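Local coordinates for protein choline dehydrogenase and related flavoproteins (Aspergillus oryzae, PDB 3Q9T) that oxidises formate as a flavin-dependent oxidase of the glucose-methanol-choline oxidoreductase family, with 8-formyl-FAD at its catalytic site, at residues F7-V12 with A571-L576; G243-T248 with E253-A258; T271-M276 with Q442-N447. One frame throughout, in Å; residues are numbered along the deposited sequence. Where two conformers were deposited one is given.

Starting from the N terminus, residues 7-12 enter the parallel sheet of the FAD-binding domain and meet the end of helix 555-572 and the tail after it, 571-576, so interaction 1 closes a loop of almost the whole chain. The other two contacts fall within that loop, one after the other. Interaction 2 is a local hairpin, 243-248 with 253-258; it touches interaction 1 through a probable hydrogen bond, Phe7 N to Phe257 O at 2.9 Å, and through Val10 on Ala258. Interaction 3 follows, joining helix 267-277 to the residues leading into strand 445-447. It meets interaction 1 through Val12 and Leu274, while its nearest atoms stay about 5 Å from those of interaction 2.

Interaction 1: F7-V12 with A571-L576; sequences FDFVIV and AEHKDL
Phe9 drives the edge of its ring into a face of the His573 imidazole, a T-shaped pair with planes at 85° and ring centroids 5.5 Å apart. The two side chains approach from opposite directions, and the touching atoms are Phe9 CZ and His573 CD2 at 4.0 Å. Phe9 CZ lies over the rim of the imidazole, not its middle, while CG of Glu572 covers the other face. With CG of His573 anti to its carbonyl carbon (chi1 -58°), the imidazole is directed at the strand just where the chain leaves helix 555-572. Leu576, three residues on, brings CD1 to within 4.4 Å of Phe9 CE2, oblique to that ring. The same methyl touches the carboxylate of Asp8, the two side chains coming from opposite directions, CD1 lying 3.5 Å from Asp8 OD2. The backbone bond from Leu576 N to His573 O closes a turn that places both side chains on the Phe9 side. Both imidazole nitrogens are engaged by neighbours, NE2 with Glu261 and ND1 with Arg260, which would be expected to limit rotation of the ring. No hydrogen bond crosses between the segments, so their contact is aromatic and van der Waals, while polar hold on the tail comes from such neighbours.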
loop_
_atom_site.group_PDB
_atom_site.type_symbol
_atom_site.label_atom_id
_atom_site.label_comp_id
_atom_site.label_asym_id
_atom_site.label_seq_id
_atom_site.Cartn_x
_atom_site.Cartn_y
_atom_site.Cartn_z
ATOM N N PHE A 7 -42.949 -5.141 10.537
ATOM C CA PHE A 7 -42.788 -6.573 10.365
ATOM C C PHE A 7 -42.423 -7.116 11.727
ATOM O O PHE A 7 -41.850 -6.383 12.531
ATOM C CB PHE A 7 -41.673 -6.878 9.365
ATOM C CG PHE A 7 -41.895 -6.276 8.003
ATOM C CD1 PHE A 7 -42.388 -7.046 6.964
ATOM C CD2 PHE A 7 -41.597 -4.942 7.761
ATOM C CE1 PHE A 7 -42.598 -6.495 5.694
ATOM C CE2 PHE A 7 -41.802 -4.386 6.502
ATOM C CZ PHE A 7 -42.304 -5.168 5.467
ATOM N N ASP A 8 -42.761 -8.379 12.001
ATOM C CA ASP A 8 -42.312 -9.031 13.235
ATOM C C ASP A 8 -40.793 -8.954 13.394
ATOM O O ASP A 8 -40.280 -8.595 14.468
ATOM C CB ASP A 8 -42.748 -10.500 13.282
ATOM C CG ASP A 8 -44.171 -10.681 13.808
ATOM O OD1 ASP A 8 -44.803 -9.682 14.200
ATOM O OD2 ASP A 8 -44.648 -11.835 13.844
ATOM N N PHE A 9 -40.075 -9.308 12.331
ATOM C CA PHE A 9 -38.613 -9.315 12.378
ATOM C C PHE A 9 -38.020 -8.628 11.171
ATOM O O PHE A 9 -38.428 -8.884 10.026
ATOM C CB PHE A 9 -38.062 -10.738 12.466
ATOM C CG PHE A 9 -38.453 -11.453 13.718
ATOM C CD1 PHE A 9 -37.873 -11.117 14.928
ATOM C CD2 PHE A 9 -39.406 -12.460 13.687
ATOM C CE1 PHE A 9 -38.230 -11.778 16.078
ATOM C CE2 PHE A 9 -39.776 -13.126 14.842
ATOM C CZ PHE A 9 -39.196 -12.784 16.039
ATOM N N VAL A 10 -37.044 -7.762 11.431
ATOM C CA VAL A 10 -36.313 -7.103 10.349
ATOM C C VAL A 10 -34.876 -7.609 10.352
ATOM O O VAL A 10 -34.194 -7.520 11.365
ATOM C CB VAL A 10 -36.330 -5.576 10.509
ATOM C CG1 VAL A 10 -35.438 -4.919 9.483
ATOM C CG2 VAL A 10 -37.774 -5.032 10.408
ATOM N N ILE A 11 -34.431 -8.177 9.234
ATOM C CA ILE A 11 -33.010 -8.505 9.082
ATOM C C ILE A 11 -32.318 -7.425 8.238
ATOM O O ILE A 11 -32.732 -7.129 7.109
ATOM C CB ILE A 11 -32.771 -9.893 8.462
ATOM C CG1 ILE A 11 -33.045 -11.016 9.477
ATOM C CG2 ILE A 11 -31.320 -10.021 7.966
ATOM C CD1 ILE A 11 -34.484 -11.189 9.823
ATOM N N VAL A 12 -31.281 -6.827 8.809
ATOM C CA VAL A 12 -30.544 -5.752 8.146
ATOM C C VAL A 12 -29.282 -6.319 7.537
ATOM O O VAL A 12 -28.294 -6.545 8.243
ATOM C CB VAL A 12 -30.173 -4.644 9.147
ATOM C CG1 VAL A 12 -29.432 -3.511 8.456
ATOM C CG2 VAL A 12 -31.436 -4.113 9.813
ATOM N N ALA A 571 -36.974 -19.351 20.847
ATOM C CA ALA A 571 -37.171 -19.760 22.228
ATOM C C ALA A 571 -37.738 -18.607 23.038
ATOM O O ALA A 571 -38.484 -18.807 24.001
ATOM C CB ALA A 571 -35.868 -20.252 22.838
ATOM N N GLU A 572 -37.377 -17.392 22.649
ATOM C CA GLU A 572 -37.841 -16.219 23.359
ATOM C C GLU A 572 -39.297 -15.881 23.049
ATOM O O GLU A 572 -40.048 -15.521 23.947
ATOM C CB GLU A 572 -36.952 -15.024 23.052
ATOM C CG GLU A 572 -37.487 -13.740 23.632
ATOM C CD GLU A 572 -36.378 -12.812 24.038
ATOM O OE1 GLU A 572 -36.621 -11.591 24.107
ATOM O OE2 GLU A 572 -35.266 -13.319 24.289
ATOM N N HIS A 573 -39.696 -16.003 21.787
ATOM C CA HIS A 573 -41.064 -15.658 21.396
ATOM C C HIS A 573 -42.011 -16.868 21.359
ATOM O O HIS A 573 -42.465 -17.316 20.295
ATOM C CB HIS A 573 -41.054 -14.883 20.079
ATOM C CG HIS A 573 -40.239 -13.633 20.147
ATOM N ND1 HIS A 573 -40.780 -12.411 20.479
ATOM C CD2 HIS A 573 -38.912 -13.424 19.975
ATOM C CE1 HIS A 573 -39.823 -11.499 20.496
ATOM N NE2 HIS A 573 -38.681 -12.088 20.188
ATOM N N LYS A 574 -42.302 -17.379 22.551
ATOM C CA LYS A 574 -43.168 -18.544 22.728
ATOM C C LYS A 574 -44.466 -18.426 21.947
ATOM O O LYS A 574 -44.891 -19.380 21.291
ATOM C CB LYS A 574 -43.503 -18.733 24.211
ATOM C CG LYS A 574 -42.632 -19.742 24.943
ATOM C CD LYS A 574 -41.163 -19.404 24.846
ATOM C CE LYS A 574 -40.367 -20.188 25.882
ATOM N NZ LYS A 574 -40.901 -19.946 27.259
ATOM N N ASP A 575 -45.098 -17.259 22.019
ATOM C CA ASP A 575 -46.391 -17.081 21.374
ATOM C C ASP A 575 -46.313 -17.284 19.854
ATOM O O ASP A 575 -47.327 -17.542 19.206
ATOM C CB ASP A 575 -47.003 -15.717 21.725
ATOM C CG ASP A 575 -46.277 -14.564 21.070
ATOM O OD1 ASP A 575 -46.954 -13.604 20.635
ATOM O OD2 ASP A 575 -45.031 -14.622 20.986
ATOM N N LEU A 576 -45.113 -17.176 19.286
ATOM C CA LEU A 576 -44.963 -17.359 17.840
ATOM C C LEU A 576 -44.399 -18.723 17.461
ATOM O O LEU A 576 -44.660 -19.208 16.369
ATOM C CB LEU A 576 -44.104 -16.242 17.211
ATOM C CG LEU A 576 -44.669 -14.809 17.239
ATOM C CD1 LEU A 576 -43.740 -13.836 16.523
ATOM C CD2 LEU A 576 -46.061 -14.752 16.641
#

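Interaction 2: G243-T248 with E253-A258; sequences GVTVVT and ELNFFA
Thr245 OG1 donates to Asn255 OD1 at 2.7 Å, a short side-chain bond across a non-hydrogen-bonded pair of antiparallel strands. The hydroxyl lies in the carbonyl plane of the Asn255 amide, with a C=O...donor angle of 152°. The two side chains run side by side on one face of the sheet; CG of Asn255 is set beside the backbone N, and the turn about chi2 (-57°) brings OD1 rather than ND2 to the threonine. Next to them Val247 CG2 lies against Glu253 CG, whose carboxylate forms a salt bridge with Lys230.

On the other face Val246 CG2 reaches Phe256 CE2 at 3.7 Å, oblique to the ring, the two side chains crossing at about a right angle. That methyl sits between the backbone N and the carbonyl carbon of Val246, and it also touches Leu254 CB. Nearer the turn Thr248 CG2 meets Leu254 CD2 at 3.5 Å.

Paired backbone bonds join Val244 with Phe256 and Val246 with Leu254; the straightest, Phe256 N to Val244 O, is 2.9 Å long with 176° at the hydrogen. Gly243 CA makes a CA-H...O contact with Phe256 O at 3.2 Å, in a close pairing with Phe257. Phe256 and Val246 pack on strand 33-36, and the side chain of Val246 comes within about 6 Å of the bound 8-formyl-FAD. Four connecting residues complete a beta hairpin, whose strands occupy the middle of a mixed four-stranded sheet against the Rossmann-type parallel sheet of the FAD-binding domain.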
loop_
_atom_site.group_PDB
_atom_site.type_symbol
_atom_site.label_atom_id
_atom_site.label_comp_id
_atom_site.label_asym_id
_atom_site.label_seq_id
_atom_site.Cartn_x
_atom_site.Cartn_y
_atom_site.Cartn_z
ATOM N N GLY A 243 -36.358 -0.435 14.652
ATOM C CA GLY A 243 -36.338 -0.730 13.230
ATOM C C GLY A 243 -35.109 -0.116 12.576
ATOM O O GLY A 243 -34.095 0.124 13.248
ATOM N N VAL A 244 -35.188 0.145 11.273
ATOM C CA VAL A 244 -34.032 0.628 10.539
ATOM C C VAL A 244 -34.423 1.632 9.467
ATOM O O VAL A 244 -35.491 1.525 8.864
ATOM C CB VAL A 244 -33.307 -0.543 9.843
ATOM C CG1 VAL A 244 -34.160 -1.088 8.707
ATOM C CG2 VAL A 244 -31.972 -0.091 9.312
ATOM N N THR A 245 -33.535 2.585 9.209
ATOM C CA THR A 245 -33.724 3.546 8.124
ATOM C C THR A 245 -32.813 3.216 6.935
ATOM O O THR A 245 -31.615 2.938 7.106
ATOM C CB THR A 245 -33.481 5.000 8.600
ATOM O OG1 THR A 245 -34.364 5.309 9.687
ATOM C CG2 THR A 245 -33.727 5.997 7.458
ATOM N N VAL A 246 -33.387 3.231 5.734
ATOM C CA VAL A 246 -32.639 2.912 4.520
ATOM C C VAL A 246 -32.834 3.964 3.445
ATOM O O VAL A 246 -33.798 4.727 3.479
ATOM C CB VAL A 246 -33.015 1.527 3.942
ATOM C CG1 VAL A 246 -32.717 0.432 4.965
ATOM C CG2 VAL A 246 -34.465 1.502 3.527
ATOM N N VAL A 247 -31.899 4.009 2.499
ATOM C CA VAL A 247 -31.986 4.928 1.379
ATOM C C VAL A 247 -32.172 4.145 0.088
ATOM O O VAL A 247 -31.458 3.179 -0.159
ATOM C CB VAL A 247 -30.701 5.778 1.272
ATOM C CG1 VAL A 247 -30.838 6.837 0.175
ATOM C CG2 VAL A 247 -30.399 6.413 2.601
ATOM N N THR A 248 -33.138 4.552 -0.728
ATOM C CA THR A 248 -33.405 3.859 -1.984
ATOM C C THR A 248 -32.523 4.354 -3.110
ATOM O O THR A 248 -31.851 5.375 -2.982
ATOM C CB THR A 248 -34.873 4.018 -2.436
ATOM O OG1 THR A 248 -35.150 5.397 -2.700
ATOM C CG2 THR A 248 -35.830 3.488 -1.381
ATOM N N GLU A 253 -35.434 8.265 1.760
ATOM C CA GLU A 253 -35.187 7.594 3.025
ATOM C C GLU A 253 -36.473 6.950 3.531
ATOM O O GLU A 253 -37.524 7.588 3.614
ATOM C CB GLU A 253 -34.571 8.550 4.061
ATOM C CG GLU A 253 -33.264 9.197 3.584
ATOM C CD GLU A 253 -32.445 9.816 4.706
ATOM O OE1 GLU A 253 -31.264 10.146 4.460
ATOM O OE2 GLU A 253 -32.971 9.964 5.831
ATOM N N LEU A 254 -36.377 5.669 3.852
ATOM C CA LEU A 254 -37.533 4.878 4.256
ATOM C C LEU A 254 -37.274 4.317 5.647
ATOM O O LEU A 254 -36.158 3.894 5.951
ATOM C CB LEU A 254 -37.744 3.729 3.268
ATOM C CG LEU A 254 -38.729 3.880 2.111
ATOM C CD1 LEU A 254 -38.794 5.305 1.605
ATOM C CD2 LEU A 254 -38.374 2.922 0.995
ATOM N N ASN A 255 -38.291 4.328 6.499
ATOM C CA ASN A 255 -38.187 3.654 7.787
ATOM C C ASN A 255 -38.973 2.350 7.764
ATOM O O ASN A 255 -40.101 2.318 7.282
ATOM C CB ASN A 255 -38.691 4.550 8.919
ATOM C CG ASN A 255 -38.083 5.931 8.878
ATOM O OD1 ASN A 255 -36.861 6.085 8.913
ATOM N ND2 ASN A 255 -38.936 6.952 8.775
ATOM N N PHE A 256 -38.367 1.274 8.263
ATOM C CA PHE A 256 -39.092 0.018 8.476
ATOM C C PHE A 256 -38.956 -0.386 9.936
ATOM O O PHE A 256 -37.890 -0.218 10.535
ATOM C CB PHE A 256 -38.584 -1.101 7.580
ATOM C CG PHE A 256 -38.700 -0.813 6.111
ATOM C CD1 PHE A 256 -39.944 -0.781 5.487
ATOM C CD2 PHE A 256 -37.566 -0.589 5.346
ATOM C CE1 PHE A 256 -40.054 -0.522 4.133
ATOM C CE2 PHE A 256 -37.662 -0.326 3.982
ATOM C CZ PHE A 256 -38.909 -0.291 3.374
ATOM N N PHE A 257 -40.035 -0.924 10.498
ATOM C CA PHE A 257 -40.105 -1.169 11.932
ATOM C C PHE A 257 -40.265 -2.638 12.234
ATOM O O PHE A 257 -40.920 -3.373 11.484
ATOM C CB PHE A 257 -41.254 -0.368 12.551
ATOM C CG PHE A 257 -41.054 1.119 12.471
ATOM C CD1 PHE A 257 -40.351 1.787 13.451
ATOM C CD2 PHE A 257 -41.547 1.836 11.402
ATOM C CE1 PHE A 257 -40.140 3.154 13.372
ATOM C CE2 PHE A 257 -41.336 3.208 11.314
ATOM C CZ PHE A 257 -40.642 3.861 12.304
ATOM N N ALA A 258 -39.647 -3.064 13.331
ATOM C CA ALA A 258 -39.777 -4.438 13.769
ATOM C C ALA A 258 -40.646 -4.448 15.005
ATOM O O ALA A 258 -40.390 -3.716 15.957
ATOM C CB ALA A 258 -38.406 -5.056 14.069
#

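Interaction 3: T271-M276 with Q442-N447; sequences TPKLLM and QQPNIN. With ACT (acetate ion), chain G.
Beside the FAD site, helix 267-277 sends Lys273 across to the loop that leads into strand 445-447. Its ammonium group, NZ, donates to Gln442 O at 3.0 Å. The nitrogen comes from above the carbonyl plane, 43° out of it, with a C=O...donor angle of 137°. CG of Lys273 is anti to the backbone N, which carries the chain outward from the helix, and a bend at chi3 (142°) follows before NZ. Along the way its methylene groups cross the Pro444 ring at about a right angle: Lys273 CD lies 3.6 Å from Pro444 CD, and CB touches Pro444 CB. An acetate, probably from the crystallisation liquor, also sits at the ammonium, with its OXT 3.0 Å from Lys273 NZ; the hydrogen bond from NZ to its other oxygen is weak. Lys273 NZ further bonds to Pro440 O and forms a salt bridge with Glu270, an FAD-binding residue, so carbonyls and carboxylates surround a largely buried charge and would be expected to stabilise it. On the loop, Gln443 NE2 donates to Pro444 O at 3.1 Å and to Lys68 O. Leu274 and Leu275 pack the helix on strands 227-235 and 261-264, Ile446 and Asn447 lie against strand 67-74, and Lys273, through Gln442 O and the Pro444 ring, joins the helix to the loop ahead of strand 445-447.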
loop_
_atom_site.group_PDB
_atom_site.type_symbol
_atom_site.label_atom_id
_atom_site.label_comp_id
_atom_site.label_asym_id
_atom_site.label_seq_id
_atom_site.Cartn_x
_atom_site.Cartn_y
_atom_site.Cartn_z
ATOM N N THR A 271 -21.522 -4.117 9.896
ATOM C CA THR A 271 -22.247 -4.210 11.145
ATOM C C THR A 271 -21.700 -3.214 12.201
ATOM O O THR A 271 -22.454 -2.394 12.721
ATOM C CB THR A 271 -22.250 -5.638 11.697
ATOM O OG1 THR A 271 -23.266 -6.397 11.036
ATOM C CG2 THR A 271 -22.520 -5.621 13.197
ATOM N N PRO A 272 -20.393 -3.272 12.516
ATOM C CA PRO A 272 -19.899 -2.288 13.500
ATOM C C PRO A 272 -20.063 -0.831 13.043
ATOM O O PRO A 272 -20.276 0.056 13.871
ATOM C CB PRO A 272 -18.408 -2.621 13.626
ATOM C CG PRO A 272 -18.079 -3.390 12.355
ATOM C CD PRO A 272 -19.322 -4.192 12.077
ATOM N N LYS A 273 -19.941 -0.588 11.745
ATOM C CA LYS A 273 -20.122 0.754 11.223
ATOM C C LYS A 273 -21.545 1.235 11.544
ATOM O O LYS A 273 -21.731 2.287 12.154
ATOM C CB LYS A 273 -19.839 0.783 9.714
ATOM C CG LYS A 273 -20.051 2.119 9.064
ATOM C CD LYS A 273 -19.851 1.998 7.571
ATOM C CE LYS A 273 -20.855 2.860 6.839
ATOM N NZ LYS A 273 -21.045 2.435 5.419
ATOM N N LEU A 274 -22.549 0.449 11.177
ATOM C CA LEU A 274 -23.932 0.883 11.384
ATOM C C LEU A 274 -24.266 1.017 12.874
ATOM O O LEU A 274 -25.024 1.909 13.264
ATOM C CB LEU A 274 -24.932 -0.028 10.670
ATOM C CG LEU A 274 -26.377 0.506 10.578
ATOM C CD1 LEU A 274 -26.473 1.643 9.580
ATOM C CD2 LEU A 274 -27.391 -0.607 10.223
ATOM N N LEU A 275 -23.692 0.155 13.714
ATOM C CA LEU A 275 -23.890 0.315 15.157
ATOM C C LEU A 275 -23.387 1.695 15.565
ATOM O O LEU A 275 -24.094 2.451 16.229
ATOM C CB LEU A 275 -23.185 -0.774 15.968
ATOM C CG LEU A 275 -23.831 -2.168 15.998
ATOM C CD1 LEU A 275 -22.947 -3.149 16.777
ATOM C CD2 LEU A 275 -25.208 -2.085 16.614
ATOM N N MET A 276 -22.181 2.043 15.125
ATOM C CA MET A 276 -21.610 3.331 15.500
ATOM C C MET A 276 -22.437 4.513 14.998
ATOM O O MET A 276 -22.684 5.435 15.748
ATOM C CB MET A 276 -20.154 3.431 15.087
ATOM C CG MET A 276 -19.277 2.498 15.900
ATOM S SD MET A 276 -17.515 2.651 15.559
ATOM C CE MET A 276 -17.372 1.870 13.957
ATOM N N GLN A 442 -19.957 5.994 2.973
ATOM C CA GLN A 442 -18.512 5.791 2.953
ATOM C C GLN A 442 -18.133 4.500 3.658
ATOM O O GLN A 442 -18.698 4.142 4.700
ATOM C CB GLN A 442 -17.765 6.963 3.591
ATOM C CG GLN A 442 -17.370 8.034 2.603
ATOM C CD GLN A 442 -16.650 9.195 3.257
ATOM O OE1 GLN A 442 -16.314 9.152 4.449
ATOM N NE2 GLN A 442 -16.407 10.244 2.479
ATOM N N GLN A 443 -17.165 3.798 3.090
ATOM C CA GLN A 443 -16.679 2.584 3.728
ATOM C C GLN A 443 -16.079 2.910 5.098
ATOM O O GLN A 443 -15.506 3.983 5.300
ATOM C CB GLN A 443 -15.670 1.870 2.835
ATOM C CG GLN A 443 -14.324 2.560 2.710
ATOM C CD GLN A 443 -13.276 1.590 2.242
ATOM O OE1 GLN A 443 -13.169 1.318 1.047
ATOM N NE2 GLN A 443 -12.525 1.018 3.178
ATOM N N PRO A 444 -16.247 1.998 6.063
ATOM C CA PRO A 444 -15.525 2.243 7.309
ATOM C C PRO A 444 -14.039 2.053 7.012
ATOM O O PRO A 444 -13.676 1.469 5.978
ATOM C CB PRO A 444 -16.034 1.124 8.223
ATOM C CG PRO A 444 -16.316 -0.006 7.274
ATOM C CD PRO A 444 -16.868 0.661 6.028
ATOM N N ASN A 445 -13.182 2.558 7.893
ATOM C CA ASN A 445 -11.755 2.308 7.762
ATOM C C ASN A 445 -11.414 0.949 8.361
ATOM O O ASN A 445 -11.958 0.559 9.397
ATOM C CB ASN A 445 -10.937 3.434 8.389
ATOM C CG ASN A 445 -10.891 4.671 7.511
ATOM O OD1 ASN A 445 -10.995 4.581 6.286
ATOM N ND2 ASN A 445 -10.748 5.830 8.132
ATOM N N ILE A 446 -10.536 0.219 7.684
ATOM C CA ILE A 446 -10.293 -1.176 8.013
ATOM C C ILE A 446 -8.800 -1.461 8.084
ATOM O O ILE A 446 -8.082 -1.333 7.091
ATOM C CB ILE A 446 -10.953 -2.136 6.961
ATOM C CG1 ILE A 446 -12.427 -1.759 6.721
ATOM C CG2 ILE A 446 -10.804 -3.598 7.390
ATOM C CD1 ILE A 446 -13.157 -2.633 5.697
ATOM N N ASN A 447 -8.347 -1.838 9.273
ATOM C CA ASN A 447 -6.986 -2.302 9.481
ATOM C C ASN A 447 -6.976 -3.743 10.010
ATOM O O ASN A 447 -7.528 -4.008 11.082
ATOM C CB ASN A 447 -6.263 -1.382 10.455
ATOM C CG ASN A 447 -4.889 -1.891 10.805
ATOM O OD1 ASN A 447 -4.294 -2.647 10.051
ATOM N ND2 ASN A 447 -4.390 -1.507 11.973
HETATM C C ACT G . -20.063 1.647 2.160
HETATM O O ACT G . -19.454 0.955 3.011
HETATM O OXT ACT G . -21.223 1.985 2.491
HETATM C CH3 ACT G . -19.443 2.050 0.841
#